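Local coordinates for protein trehalose monomycolate exporter MmpL3 (Mycobacterium tuberculosis, PDB 7NVH) that probably exports trehalose monomycolate, a mycolic acid carrier for the cell envelope, across the mycobacterial inner membrane as a transporter of the RND permease clan, at residues G67-I72 against V130-K135; N145-A150 against V169-T174; K162-Q167 against Q435-F440. All coordinates share one frame; numbering follows the deposited sequence. Where two conformers were deposited one is given.

The three contacts lie within about 12 Å of one another, centre to centre, on the same side of the chain's centre. Contact 1 is core: neighbouring strands and the loops that extend them share backbone hydrogen bonds and an aliphatic cluster. Contact 3, also buried, sets strand 162-164, the other neighbour of strand 70-74, against helix 434-443, with small side chains inside and a charged fringe. Contact 2 is only partly buried and relies on long polar side chains and weak bonds between helices 139-147 and 166-174. Helix 166-174 serves contacts 2 and 3; both touch the bound detergent, which Gly-67 of contact 1 also reaches. Tyr-146 of contact 2 packs on Ile-69 and Leu-134 of contact 1.

Contact 1. Residues G67-I72 against V130-K135; sequences GHIVAI and VSIPLK
Ile-69 forms the tight centre of this contact, packing against Ile-132 through CB and against Leu-134 through its extended end. Its CG1 branch lies anti to the carbonyl carbon (chi1 -58°), and the chain runs out straight to put CD1 3.7 Å from CD1 of Leu-134; the two side chains meet at about a right angle. Nearer the backbone, CB of Ile-69 lies 4.0 Å from CB of Ile-132, whose CD1 spreads over to the methyl of Ala-71. The main chains hold this cluster in place. Ile-132 N donates to Ile-69 O at 2.9 Å, and Ala-71 N donates to Val-130 O at 3.1 Å. The return bond from Val-130 N to Ala-71 O is weak. Ala-71 and Val-130 thus make an antiparallel hydrogen-bonded pair, followed by the non-hydrogen-bonded pair Val-70 and Ser-131. From Ile-69 to His-68 the backbones drift apart, and the Leu-134 side chain reaches back across the widening gap. There His-68 presents CD2 at its ring edge to Leu-134 N, 3.6 Å away, without a hydrogen bond. On the looser outer side, Pro-133 and Lys-135 turn away and are partly exposed. Within the four-stranded antiparallel sheet, strand 70-74 lies between strands 127-131 and 162-164, its other edge bonding to Ala-164 and Lys-162. Helix 139-147 packs through Ile-142 and Tyr-146 on the cluster of His-68, Ile-69 and Leu-134, and helix 166-174 adds Gln-167 beside His-68 and Leu-134.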
loop_
_atom_site.group_PDB
_atom_site.type_symbol
_atom_site.label_atom_id
_atom_site.label_comp_id
_atom_site.label_asym_id
_atom_site.label_seq_id
_atom_site.Cartn_x
_atom_site.Cartn_y
_atom_site.Cartn_z
ATOM N N GLY A 67 -7.112 -4.699 26.707
ATOM C CA GLY A 67 -7.804 -5.045 25.488
ATOM C C GLY A 67 -7.060 -5.995 24.580
ATOM O O GLY A 67 -7.470 -6.170 23.427
ATOM N N HIS A 68 -5.974 -6.610 25.053
ATOM C CA HIS A 68 -5.201 -7.509 24.205
ATOM C C HIS A 68 -6.035 -8.705 23.769
ATOM O O HIS A 68 -6.147 -8.997 22.574
ATOM C CB HIS A 68 -3.952 -7.978 24.947
ATOM C CG HIS A 68 -2.862 -6.957 25.000
ATOM N ND1 HIS A 68 -2.924 -5.769 24.307
ATOM C CD2 HIS A 68 -1.684 -6.944 25.663
ATOM C CE1 HIS A 68 -1.831 -5.068 24.541
ATOM N NE2 HIS A 68 -1.060 -5.759 25.360
ATOM N N ILE A 69 -6.629 -9.409 24.727
ATOM C CA ILE A 69 -7.468 -10.568 24.455
ATOM C C ILE A 69 -8.678 -10.506 25.370
ATOM O O ILE A 69 -8.531 -10.328 26.583
ATOM C CB ILE A 69 -6.720 -11.897 24.673
ATOM C CG1 ILE A 69 -5.475 -11.983 23.794
ATOM C CG2 ILE A 69 -7.634 -13.074 24.398
ATOM C CD1 ILE A 69 -4.626 -13.190 24.085
ATOM N N VAL A 70 -9.867 -10.647 24.798
ATOM C CA VAL A 70 -11.082 -10.902 25.559
ATOM C C VAL A 70 -11.702 -12.183 25.022
ATOM O O VAL A 70 -11.899 -12.325 23.811
ATOM C CB VAL A 70 -12.068 -9.719 25.499
ATOM C CG1 VAL A 70 -11.489 -8.523 26.227
ATOM C CG2 VAL A 70 -12.385 -9.341 24.071
ATOM N N ALA A 71 -11.970 -13.125 25.915
ATOM C CA ALA A 71 -12.466 -14.445 25.548
ATOM C C ALA A 71 -13.879 -14.586 26.091
ATOM O O ALA A 71 -14.079 -14.627 27.307
ATOM C CB ALA A 71 -11.553 -15.539 26.091
ATOM N N ILE A 72 -14.850 -14.678 25.191
ATOM C CA ILE A 72 -16.259 -14.664 25.559
ATOM C C ILE A 72 -16.712 -16.095 25.813
ATOM O O ILE A 72 -16.639 -16.947 24.922
ATOM C CB ILE A 72 -17.108 -14.011 24.464
ATOM C CG1 ILE A 72 -16.710 -12.549 24.285
ATOM C CG2 ILE A 72 -18.571 -14.099 24.820
ATOM C CD1 ILE A 72 -17.315 -11.920 23.063
ATOM N N VAL A 130 -13.331 -12.778 29.950
ATOM C CA VAL A 130 -12.165 -12.482 30.765
ATOM C C VAL A 130 -11.128 -11.825 29.873
ATOM O O VAL A 130 -11.071 -12.077 28.665
ATOM C CB VAL A 130 -11.585 -13.741 31.441
ATOM C CG1 VAL A 130 -12.618 -14.376 32.346
ATOM C CG2 VAL A 130 -11.114 -14.730 30.398
ATOM N N SER A 131 -10.311 -10.969 30.469
ATOM C CA SER A 131 -9.273 -10.250 29.748
ATOM C C SER A 131 -7.933 -10.903 30.045
ATOM O O SER A 131 -7.553 -11.036 31.211
ATOM C CB SER A 131 -9.255 -8.777 30.148
ATOM O OG SER A 131 -8.271 -8.068 29.417
ATOM N N ILE A 132 -7.222 -11.305 28.996
ATOM C CA ILE A 132 -5.912 -11.928 29.158
ATOM C C ILE A 132 -4.837 -10.937 28.729
ATOM O O ILE A 132 -4.653 -10.703 27.527
ATOM C CB ILE A 132 -5.803 -13.236 28.358
ATOM C CG1 ILE A 132 -6.757 -14.298 28.905
ATOM C CG2 ILE A 132 -4.383 -13.762 28.388
ATOM C CD1 ILE A 132 -8.106 -14.321 28.232
ATOM N N PRO A 133 -4.123 -10.318 29.664
ATOM C CA PRO A 133 -2.965 -9.507 29.285
ATOM C C PRO A 133 -1.846 -10.375 28.737
ATOM O O PRO A 133 -1.681 -11.533 29.125
ATOM C CB PRO A 133 -2.558 -8.838 30.601
ATOM C CG PRO A 133 -3.785 -8.895 31.445
ATOM C CD PRO A 133 -4.425 -10.193 31.096
ATOM N N LEU A 134 -1.068 -9.797 27.830
ATOM C CA LEU A 134 0.031 -10.497 27.184
ATOM C C LEU A 134 1.344 -9.794 27.491
ATOM O O LEU A 134 1.429 -8.564 27.436
ATOM C CB LEU A 134 -0.173 -10.565 25.674
ATOM C CG LEU A 134 -1.259 -11.510 25.175
ATOM C CD1 LEU A 134 -1.494 -11.277 23.704
ATOM C CD2 LEU A 134 -0.869 -12.950 25.427
ATOM N N LYS A 135 2.366 -10.581 27.808
ATOM C CA LYS A 135 3.687 -10.023 28.052
ATOM C C LYS A 135 4.290 -9.495 26.756
ATOM O O LYS A 135 4.002 -9.987 25.662
ATOM C CB LYS A 135 4.606 -11.076 28.665
ATOM C CG LYS A 135 4.546 -11.136 30.174
ATOM C CD LYS A 135 5.492 -12.184 30.715
ATOM C CE LYS A 135 5.255 -12.422 32.193
ATOM N NZ LYS A 135 4.644 -13.755 32.446
#

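Contact 2. Residues N145-A150 against V169-T174; sequences NYKAIA and VAEALT. With AV0 (Lauryl Maltose Neopentyl Glycol), chain B.
Glu-171 reaches across from helix 166-174 to the ring of Tyr-146, and its carboxylate supplies one of the two polar links of this contact. Tyr-146 OH donates a weak hydrogen bond to Glu-171 OE2 at 3.3 Å. In the second link, also weak, Lys-147 NZ donates to Thr-174 OG1 over 3.5 Å; that hydroxyl in turn makes a weak bond to Ala-170 O, one turn back in its own helix. Between opposite charges the interaction is longer-range: Lys-147 NZ stays 6.0 Å from Glu-171 OE1, too far for a salt bridge, although some electrostatic attraction is likely. Van der Waals contact supplies the rest. With CG anti to the backbone N (chi1 -176°) and the chain extended beyond it, Glu-171 crosses the Tyr-146 side chain at about a right angle and meets the ring at its edge, its CB in the ring plane and 3.6 Å from Tyr-146 CE2. Ring and carboxylate planes stand 81° apart. Ala-150 CB rests 3.7 Å above one face of the Tyr-146 ring, offset toward the rim, and also approaches Glu-171 OE1. On helix 166-174, Val-169, Leu-173 and Thr-174 touch the detergent's alkyl chains, Thr-174 through CG2. Weak polar links thus tie helix 166-174, which borders the lauryl maltose neopentyl glycol pocket, to helix 139-147, the second helix of a ferredoxin-like (beta-alpha-beta-beta-alpha-beta) porter subdomain.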
loop_
_atom_site.group_PDB
_atom_site.type_symbol
_atom_site.label_atom_id
_atom_site.label_comp_id
_atom_site.label_asym_id
_atom_site.label_seq_id
_atom_site.Cartn_x
_atom_site.Cartn_y
_atom_site.Cartn_z
ATOM N N ASN A 145 3.779 -13.004 20.725
ATOM C CA ASN A 145 3.384 -13.752 21.911
ATOM C C ASN A 145 1.967 -14.286 21.772
ATOM O O ASN A 145 1.678 -15.415 22.180
ATOM C CB ASN A 145 3.506 -12.871 23.151
ATOM C CG ASN A 145 4.908 -12.847 23.709
ATOM O OD1 ASN A 145 5.801 -13.516 23.195
ATOM N ND2 ASN A 145 5.111 -12.076 24.766
ATOM N N TYR A 146 1.067 -13.483 21.204
ATOM C CA TYR A 146 -0.293 -13.961 20.979
ATOM C C TYR A 146 -0.324 -15.077 19.947
ATOM O O TYR A 146 -1.113 -16.018 20.073
ATOM C CB TYR A 146 -1.206 -12.828 20.527
ATOM C CG TYR A 146 -2.521 -13.350 20.006
ATOM C CD1 TYR A 146 -3.441 -13.933 20.862
ATOM C CD2 TYR A 146 -2.828 -13.294 18.659
ATOM C CE1 TYR A 146 -4.635 -14.424 20.397
ATOM C CE2 TYR A 146 -4.023 -13.785 18.184
ATOM C CZ TYR A 146 -4.921 -14.349 19.058
ATOM O OH TYR A 146 -6.116 -14.840 18.590
ATOM N N LYS A 147 0.475 -14.956 18.889
ATOM C CA LYS A 147 0.514 -16.003 17.875
ATOM C C LYS A 147 1.046 -17.306 18.448
ATOM O O LYS A 147 0.651 -18.389 18.004
ATOM C CB LYS A 147 1.366 -15.558 16.688
ATOM C CG LYS A 147 0.620 -14.715 15.674
ATOM C CD LYS A 147 1.519 -14.341 14.511
ATOM C CE LYS A 147 1.134 -12.995 13.929
ATOM N NZ LYS A 147 1.163 -13.002 12.441
ATOM N N ALA A 148 1.941 -17.223 19.432
ATOM C CA ALA A 148 2.489 -18.423 20.049
ATOM C C ALA A 148 1.480 -19.167 20.914
ATOM O O ALA A 148 1.727 -20.328 21.255
ATOM C CB ALA A 148 3.717 -18.068 20.886
ATOM N N ILE A 149 0.362 -18.542 21.280
ATOM C CA ILE A 149 -0.625 -19.171 22.153
ATOM C C ILE A 149 -2.006 -19.265 21.525
ATOM O O ILE A 149 -2.889 -19.904 22.115
ATOM C CB ILE A 149 -0.725 -18.443 23.510
ATOM C CG1 ILE A 149 -1.379 -17.076 23.329
ATOM C CG2 ILE A 149 0.640 -18.297 24.143
ATOM C CD1 ILE A 149 -1.789 -16.428 24.622
ATOM N N ALA A 150 -2.235 -18.646 20.368
ATOM C CA ALA A 150 -3.576 -18.637 19.784
ATOM C C ALA A 150 -4.121 -20.028 19.486
ATOM O O ALA A 150 -5.286 -20.292 19.833
ATOM C CB ALA A 150 -3.584 -17.758 18.531
ATOM N N VAL A 169 -7.692 -9.370 16.478
ATOM C CA VAL A 169 -7.969 -8.557 15.301
ATOM C C VAL A 169 -6.681 -8.244 14.551
ATOM O O VAL A 169 -6.648 -8.261 13.316
ATOM C CB VAL A 169 -8.721 -7.277 15.700
ATOM C CG1 VAL A 169 -8.771 -6.312 14.534
ATOM C CG2 VAL A 169 -10.124 -7.619 16.159
ATOM N N ALA A 170 -5.604 -7.951 15.280
ATOM C CA ALA A 170 -4.320 -7.706 14.629
ATOM C C ALA A 170 -3.827 -8.947 13.898
ATOM O O ALA A 170 -3.296 -8.849 12.786
ATOM C CB ALA A 170 -3.289 -7.245 15.655
ATOM N N GLU A 171 -3.986 -10.122 14.509
ATOM C CA GLU A 171 -3.588 -11.361 13.853
ATOM C C GLU A 171 -4.414 -11.607 12.600
ATOM O O GLU A 171 -3.885 -12.054 11.576
ATOM C CB GLU A 171 -3.726 -12.533 14.820
ATOM C CG GLU A 171 -3.236 -13.852 14.260
ATOM C CD GLU A 171 -3.874 -15.044 14.941
ATOM O OE1 GLU A 171 -3.256 -16.129 14.947
ATOM O OE2 GLU A 171 -4.997 -14.898 15.465
ATOM N N ALA A 172 -5.719 -11.336 12.664
ATOM C CA ALA A 172 -6.556 -11.491 11.480
ATOM C C ALA A 172 -6.139 -10.523 10.380
ATOM O O ALA A 172 -6.094 -10.892 9.202
ATOM C CB ALA A 172 -8.025 -11.291 11.845
ATOM N N LEU A 173 -5.832 -9.278 10.746
ATOM C CA LEU A 173 -5.421 -8.279 9.769
ATOM C C LEU A 173 -4.086 -8.604 9.114
ATOM O O LEU A 173 -3.962 -8.461 7.895
ATOM C CB LEU A 173 -5.339 -6.900 10.428
ATOM C CG LEU A 173 -6.665 -6.202 10.723
ATOM C CD1 LEU A 173 -6.447 -5.023 11.653
ATOM C CD2 LEU A 173 -7.334 -5.753 9.441
ATOM N N THR A 174 -3.089 -9.034 9.887
ATOM C CA THR A 174 -1.806 -9.421 9.318
ATOM C C THR A 174 -1.805 -10.829 8.747
ATOM O O THR A 174 -0.886 -11.177 7.999
ATOM C CB THR A 174 -0.692 -9.318 10.365
ATOM O OG1 THR A 174 -0.812 -10.399 11.297
ATOM C CG2 THR A 174 -0.775 -7.999 11.108
HETATM C C1 AV0 B . -1.791 0.193 16.966
HETATM O O1 AV0 B . -2.842 -0.092 16.108
HETATM C C2 AV0 B . -0.546 0.545 16.176
HETATM O O2 AV0 B . -0.187 -0.570 15.359
HETATM C C3 AV0 B . 0.599 0.876 17.083
HETATM O O3 AV0 B . 1.677 1.399 16.256
HETATM C C4 AV0 B . 0.265 1.872 18.140
HETATM O O4 AV0 B . 1.279 1.803 19.207
HETATM C C5 AV0 B . -1.094 1.646 18.807
HETATM O O5 AV0 B . -2.178 1.322 17.846
HETATM C C6 AV0 B . -1.477 2.883 19.550
HETATM O O6 AV0 B . -2.772 3.271 19.164
HETATM C CAA AV0 B . -1.164 -6.068 6.813
HETATM C CAB AV0 B . -11.363 -4.502 24.428
HETATM O OAI AV0 B . 2.897 3.858 15.967
HETATM O OAJ AV0 B . -14.998 2.716 20.256
HETATM O OAL AV0 B . -10.449 3.831 13.617
HETATM O OAN AV0 B . -10.849 2.196 19.166
HETATM O OAP AV0 B . -8.984 0.118 18.849
HETATM O OAQ AV0 B . 2.790 6.216 20.121
HETATM O OAR AV0 B . -15.536 4.927 17.752
HETATM O OAS AV0 B . 5.163 3.514 19.590
HETATM O OAT AV0 B . -15.137 4.886 14.895
HETATM O OAU AV0 B . 1.887 3.681 21.199
HETATM O OAV AV0 B . -12.727 3.701 14.134
HETATM C CAW AV0 B . -1.433 -5.787 8.281
HETATM C CAX AV0 B . -11.440 -4.938 22.931
HETATM C CAY AV0 B . -0.628 -4.576 8.723
HETATM C CAZ AV0 B . -10.673 -3.913 22.049
HETATM C CBA AV0 B . -1.146 -4.090 10.077
HETATM C CBB AV0 B . -10.818 -4.321 20.566
HETATM C CBC AV0 B . -2.671 -3.883 9.994
HETATM C CBD AV0 B . -10.198 -3.225 19.642
HETATM C CBE AV0 B . -3.152 -3.050 11.225
HETATM C CBF AV0 B . -9.924 -3.840 18.255
HETATM C CBG AV0 B . -2.712 -3.773 12.569
HETATM C CBH AV0 B . -9.199 -2.782 17.340
HETATM C CBI AV0 B . -2.559 -2.695 13.707
HETATM C CBJ AV0 B . -8.039 -3.484 16.572
HETATM C CBK AV0 B . -3.869 -2.676 14.615
HETATM C CBL AV0 B . -7.242 -2.426 15.732
HETATM C CBM AV0 B . 3.662 4.458 16.987
HETATM C CBN AV0 B . -15.189 2.219 18.954
HETATM C CBP AV0 B . -9.643 3.906 14.771
HETATM C CBQ AV0 B . -4.618 -1.288 14.455
HETATM C CBR AV0 B . -5.935 -2.049 16.510
HETATM C CBS AV0 B . -4.073 -0.326 16.817
HETATM C CBT AV0 B . -6.265 0.367 15.636
HETATM O OBV AV0 B . -7.045 0.527 16.837
HETATM O OBX AV0 B . -8.422 2.040 15.690
HETATM O OBY AV0 B . 1.714 3.941 18.334
HETATM O OBZ AV0 B . -13.432 1.888 17.315
HETATM O OCB AV0 B . -11.753 3.405 16.763
HETATM C CCC AV0 B . 2.756 4.957 18.069
HETATM C CCD AV0 B . -14.234 2.909 17.998
HETATM C CCF AV0 B . -9.769 2.625 15.560
HETATM C CCH AV0 B . -10.345 1.779 17.849
HETATM C CCJ AV0 B . -8.368 0.914 16.640
HETATM C CCL AV0 B . -8.975 1.284 18.000
HETATM C CCM AV0 B . -5.222 -0.837 15.842
HETATM C CCN AV0 B . 3.574 5.312 19.314
HETATM C CCO AV0 B . -15.042 3.778 17.033
HETATM C CCQ AV0 B . -10.399 2.941 16.918
HETATM C CCR AV0 B . 2.279 2.761 19.008
HETATM C CCS AV0 B . -12.606 2.463 16.230
HETATM C CCT AV0 B . 3.972 4.162 20.164
HETATM C CCU AV0 B . -14.239 4.258 15.874
HETATM C CCV AV0 B . 2.904 3.145 20.341
HETATM C CCW AV0 B . -13.515 3.166 15.224
#

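Contact 3. Residues K162-Q167 against Q435-F440; sequences KLAGLQ and QAQEEF. With AV0 (Lauryl Maltose Neopentyl Glycol), chain B.
Gln-437 leaves its helix with CG anti to the backbone N and then bends at chi2 (86°), a turn that carries its amide toward Gly-165 although the side chain does not start out in that direction. The amide oxygen OE1 accepts a weak hydrogen bond from Gly-165 N at 3.4 Å, with an N-H...O angle of 146°. The same amide borders the detergent: CBB of lauryl maltose neopentyl glycol lies 3.3 Å from Gln-437 OE1, and NE2 is almost as near to that carbon. Gly-165 occupies the N-cap position of helix 166-174, where the chain turns from strand to helix with a positive phi, a conformation readily open to glycine. Small residues let the backbones come close beside this polar link. Ala-164 CB sits 4.0 Å from Gln-437 CA and also approaches Phe-440 CB, and Ala-436 CB abuts the carbonyl oxygen of Leu-163 at 3.5 Å. The strand passes almost perpendicularly over the helix, at 84°, with the axes 7.4 Å apart. At the partly exposed end, Glu-439 OE1 comes near Lys-162 CD in one of two lysine conformers, so this approach is doubtful; no salt bridge forms, and any attraction is probably long-range and weak. Phe-440 packs further on Val-70 and Ile-72 of the neighbouring strand 70-74 and meets Phe-129 edge-to-face. Strand 162-164 is the fourth, outermost strand of a beta-alpha-beta-beta-alpha-beta, ferredoxin-like subdomain, as in RND porter domains. It is seated here on helix 434-443 of the protein's other half, consistent with the paired halves of RND-type transporters, and the seam borders the detergent pocket, to which Gly-165, Leu-166 and Gln-437 contribute.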
loop_
_atom_site.group_PDB
_atom_site.type_symbol
_atom_site.label_atom_id
_atom_site.label_comp_id
_atom_site.label_asym_id
_atom_site.label_seq_id
_atom_site.Cartn_x
_atom_site.Cartn_y
_atom_site.Cartn_z
ATOM N N LYS A 162 -14.925 -17.704 22.273
ATOM C CA LYS A 162 -14.777 -16.788 21.150
ATOM C C LYS A 162 -13.789 -15.700 21.537
ATOM O O LYS A 162 -14.003 -14.982 22.518
ATOM C CB LYS A 162 -16.119 -16.178 20.749
ATOM C CG LYS A 162 -17.322 -16.901 21.318
ATOM C CD LYS A 162 -18.449 -16.982 20.303
ATOM C CE LYS A 162 -19.405 -18.112 20.640
ATOM N NZ LYS A 162 -19.139 -19.323 19.819
ATOM N N LEU A 163 -12.717 -15.576 20.765
ATOM C CA LEU A 163 -11.668 -14.616 21.064
ATOM C C LEU A 163 -11.899 -13.310 20.321
ATOM O O LEU A 163 -12.288 -13.303 19.151
ATOM C CB LEU A 163 -10.299 -15.188 20.701
ATOM C CG LEU A 163 -10.090 -16.665 21.029
ATOM C CD1 LEU A 163 -8.749 -17.136 20.501
ATOM C CD2 LEU A 163 -10.189 -16.897 22.524
ATOM N N ALA A 164 -11.657 -12.205 21.017
ATOM C CA ALA A 164 -11.750 -10.877 20.436
ATOM C C ALA A 164 -10.731 -9.989 21.129
ATOM O O ALA A 164 -10.073 -10.398 22.087
ATOM C CB ALA A 164 -13.162 -10.302 20.568
ATOM N N GLY A 165 -10.595 -8.769 20.630
ATOM C CA GLY A 165 -9.690 -7.825 21.248
ATOM C C GLY A 165 -8.670 -7.265 20.285
ATOM O O GLY A 165 -8.804 -7.421 19.070
ATOM N N LEU A 166 -7.641 -6.615 20.816
ATOM C CA LEU A 166 -6.619 -6.004 19.980
ATOM C C LEU A 166 -5.767 -7.025 19.248
ATOM O O LEU A 166 -5.439 -6.817 18.076
ATOM C CB LEU A 166 -5.714 -5.109 20.829
ATOM C CG LEU A 166 -6.275 -3.740 21.204
ATOM C CD1 LEU A 166 -5.678 -3.268 22.515
ATOM C CD2 LEU A 166 -6.013 -2.734 20.102
ATOM N N GLN A 167 -5.400 -8.118 19.908
ATOM C CA GLN A 167 -4.475 -9.083 19.330
ATOM C C GLN A 167 -5.142 -10.051 18.356
ATOM O O GLN A 167 -4.556 -10.338 17.307
ATOM C CB GLN A 167 -3.748 -9.847 20.437
ATOM C CG GLN A 167 -3.042 -8.944 21.427
ATOM C CD GLN A 167 -2.106 -7.960 20.757
ATOM O OE1 GLN A 167 -1.480 -8.268 19.746
ATOM N NE2 GLN A 167 -2.009 -6.762 21.319
ATOM N N GLN A 435 -16.769 -10.910 13.257
ATOM C CA GLN A 435 -18.040 -11.301 13.854
ATOM C C GLN A 435 -17.918 -11.433 15.365
ATOM O O GLN A 435 -18.808 -11.002 16.107
ATOM C CB GLN A 435 -18.524 -12.614 13.243
ATOM C CG GLN A 435 -18.963 -12.505 11.799
ATOM C CD GLN A 435 -19.551 -13.796 11.279
ATOM O OE1 GLN A 435 -19.626 -14.790 11.999
ATOM N NE2 GLN A 435 -19.973 -13.791 10.021
ATOM N N ALA A 436 -16.821 -12.025 15.840
ATOM C CA ALA A 436 -16.611 -12.153 17.278
ATOM C C ALA A 436 -16.487 -10.786 17.937
ATOM O O ALA A 436 -17.063 -10.543 19.003
ATOM C CB ALA A 436 -15.369 -12.999 17.551
ATOM N N GLN A 437 -15.740 -9.875 17.312
ATOM C CA GLN A 437 -15.590 -8.538 17.879
ATOM C C GLN A 437 -16.914 -7.781 17.887
ATOM O O GLN A 437 -17.225 -7.075 18.853
ATOM C CB GLN A 437 -14.531 -7.754 17.109
ATOM C CG GLN A 437 -14.319 -6.355 17.643
ATOM C CD GLN A 437 -13.316 -6.314 18.770
ATOM O OE1 GLN A 437 -12.140 -6.616 18.578
ATOM N NE2 GLN A 437 -13.775 -5.944 19.958
ATOM N N GLU A 438 -17.702 -7.907 16.819
ATOM C CA GLU A 438 -18.996 -7.236 16.771
ATOM C C GLU A 438 -19.951 -7.803 17.812
ATOM O O GLU A 438 -20.709 -7.054 18.438
ATOM C CB GLU A 438 -19.594 -7.350 15.372
ATOM C CG GLU A 438 -18.949 -6.437 14.345
ATOM C CD GLU A 438 -19.260 -6.856 12.921
ATOM O OE1 GLU A 438 -20.017 -7.832 12.739
ATOM O OE2 GLU A 438 -18.753 -6.206 11.983
ATOM N N GLU A 439 -19.931 -9.122 18.012
ATOM C CA GLU A 439 -20.750 -9.717 19.062
ATOM C C GLU A 439 -20.300 -9.245 20.437
ATOM O O GLU A 439 -21.129 -9.011 21.322
ATOM C CB GLU A 439 -20.699 -11.240 18.976
ATOM C CG GLU A 439 -21.874 -11.929 19.640
ATOM C CD GLU A 439 -21.593 -13.382 19.962
ATOM O OE1 GLU A 439 -20.428 -13.708 20.271
ATOM O OE2 GLU A 439 -22.536 -14.198 19.904
ATOM N N PHE A 440 -18.989 -9.100 20.635
ATOM C CA PHE A 440 -18.490 -8.553 21.892
ATOM C C PHE A 440 -18.999 -7.137 22.110
ATOM O O PHE A 440 -19.435 -6.783 23.208
ATOM C CB PHE A 440 -16.962 -8.571 21.906
ATOM C CG PHE A 440 -16.367 -7.919 23.117
ATOM C CD1 PHE A 440 -16.517 -8.484 24.367
ATOM C CD2 PHE A 440 -15.667 -6.734 23.005
ATOM C CE1 PHE A 440 -15.973 -7.884 25.480
ATOM C CE2 PHE A 440 -15.123 -6.131 24.118
ATOM C CZ PHE A 440 -15.278 -6.707 25.356
HETATM C C1 AV0 B . -1.791 0.193 16.966
HETATM O O1 AV0 B . -2.842 -0.092 16.108
HETATM C C2 AV0 B . -0.546 0.545 16.176
HETATM O O2 AV0 B . -0.187 -0.570 15.359
HETATM C C3 AV0 B . 0.599 0.876 17.083
HETATM O O3 AV0 B . 1.677 1.399 16.256
HETATM C C4 AV0 B . 0.265 1.872 18.140
HETATM O O4 AV0 B . 1.279 1.803 19.207
HETATM C C5 AV0 B . -1.094 1.646 18.807
HETATM O O5 AV0 B . -2.178 1.322 17.846
HETATM C C6 AV0 B . -1.477 2.883 19.550
HETATM O O6 AV0 B . -2.772 3.271 19.164
HETATM C CAA AV0 B . -1.164 -6.068 6.813
HETATM C CAB AV0 B . -11.363 -4.502 24.428
HETATM O OAI AV0 B . 2.897 3.858 15.967
HETATM O OAJ AV0 B . -14.998 2.716 20.256
HETATM O OAL AV0 B . -10.449 3.831 13.617
HETATM O OAN AV0 B . -10.849 2.196 19.166
HETATM O OAP AV0 B . -8.984 0.118 18.849
HETATM O OAQ AV0 B . 2.790 6.216 20.121
HETATM O OAR AV0 B . -15.536 4.927 17.752
HETATM O OAS AV0 B . 5.163 3.514 19.590
HETATM O OAT AV0 B . -15.137 4.886 14.895
HETATM O OAU AV0 B . 1.887 3.681 21.199
HETATM O OAV AV0 B . -12.727 3.701 14.134
HETATM C CAW AV0 B . -1.433 -5.787 8.281
HETATM C CAX AV0 B . -11.440 -4.938 22.931
HETATM C CAY AV0 B . -0.628 -4.576 8.723
HETATM C CAZ AV0 B . -10.673 -3.913 22.049
HETATM C CBA AV0 B . -1.146 -4.090 10.077
HETATM C CBB AV0 B . -10.818 -4.321 20.566
HETATM C CBC AV0 B . -2.671 -3.883 9.994
HETATM C CBD AV0 B . -10.198 -3.225 19.642
HETATM C CBE AV0 B . -3.152 -3.050 11.225
HETATM C CBF AV0 B . -9.924 -3.840 18.255
HETATM C CBG AV0 B . -2.712 -3.773 12.569
HETATM C CBH AV0 B . -9.199 -2.782 17.340
HETATM C CBI AV0 B . -2.559 -2.695 13.707
HETATM C CBJ AV0 B . -8.039 -3.484 16.572
HETATM C CBK AV0 B . -3.869 -2.676 14.615
HETATM C CBL AV0 B . -7.242 -2.426 15.732
HETATM C CBM AV0 B . 3.662 4.458 16.987
HETATM C CBN AV0 B . -15.189 2.219 18.954
HETATM C CBP AV0 B . -9.643 3.906 14.771
HETATM C CBQ AV0 B . -4.618 -1.288 14.455
HETATM C CBR AV0 B . -5.935 -2.049 16.510
HETATM C CBS AV0 B . -4.073 -0.326 16.817
HETATM C CBT AV0 B . -6.265 0.367 15.636
HETATM O OBV AV0 B . -7.045 0.527 16.837
HETATM O OBX AV0 B . -8.422 2.040 15.690
HETATM O OBY AV0 B . 1.714 3.941 18.334
HETATM O OBZ AV0 B . -13.432 1.888 17.315
HETATM O OCB AV0 B . -11.753 3.405 16.763
HETATM C CCC AV0 B . 2.756 4.957 18.069
HETATM C CCD AV0 B . -14.234 2.909 17.998
HETATM C CCF AV0 B . -9.769 2.625 15.560
HETATM C CCH AV0 B . -10.345 1.779 17.849
HETATM C CCJ AV0 B . -8.368 0.914 16.640
HETATM C CCL AV0 B . -8.975 1.284 18.000
HETATM C CCM AV0 B . -5.222 -0.837 15.842
HETATM C CCN AV0 B . 3.574 5.312 19.314
HETATM C CCO AV0 B . -15.042 3.778 17.033
HETATM C CCQ AV0 B . -10.399 2.941 16.918
HETATM C CCR AV0 B . 2.279 2.761 19.008
HETATM C CCS AV0 B . -12.606 2.463 16.230
HETATM C CCT AV0 B . 3.972 4.162 20.164
HETATM C CCU AV0 B . -14.239 4.258 15.874
HETATM C CCV AV0 B . 2.904 3.145 20.341
HETATM C CCW AV0 B . -13.515 3.166 15.224
#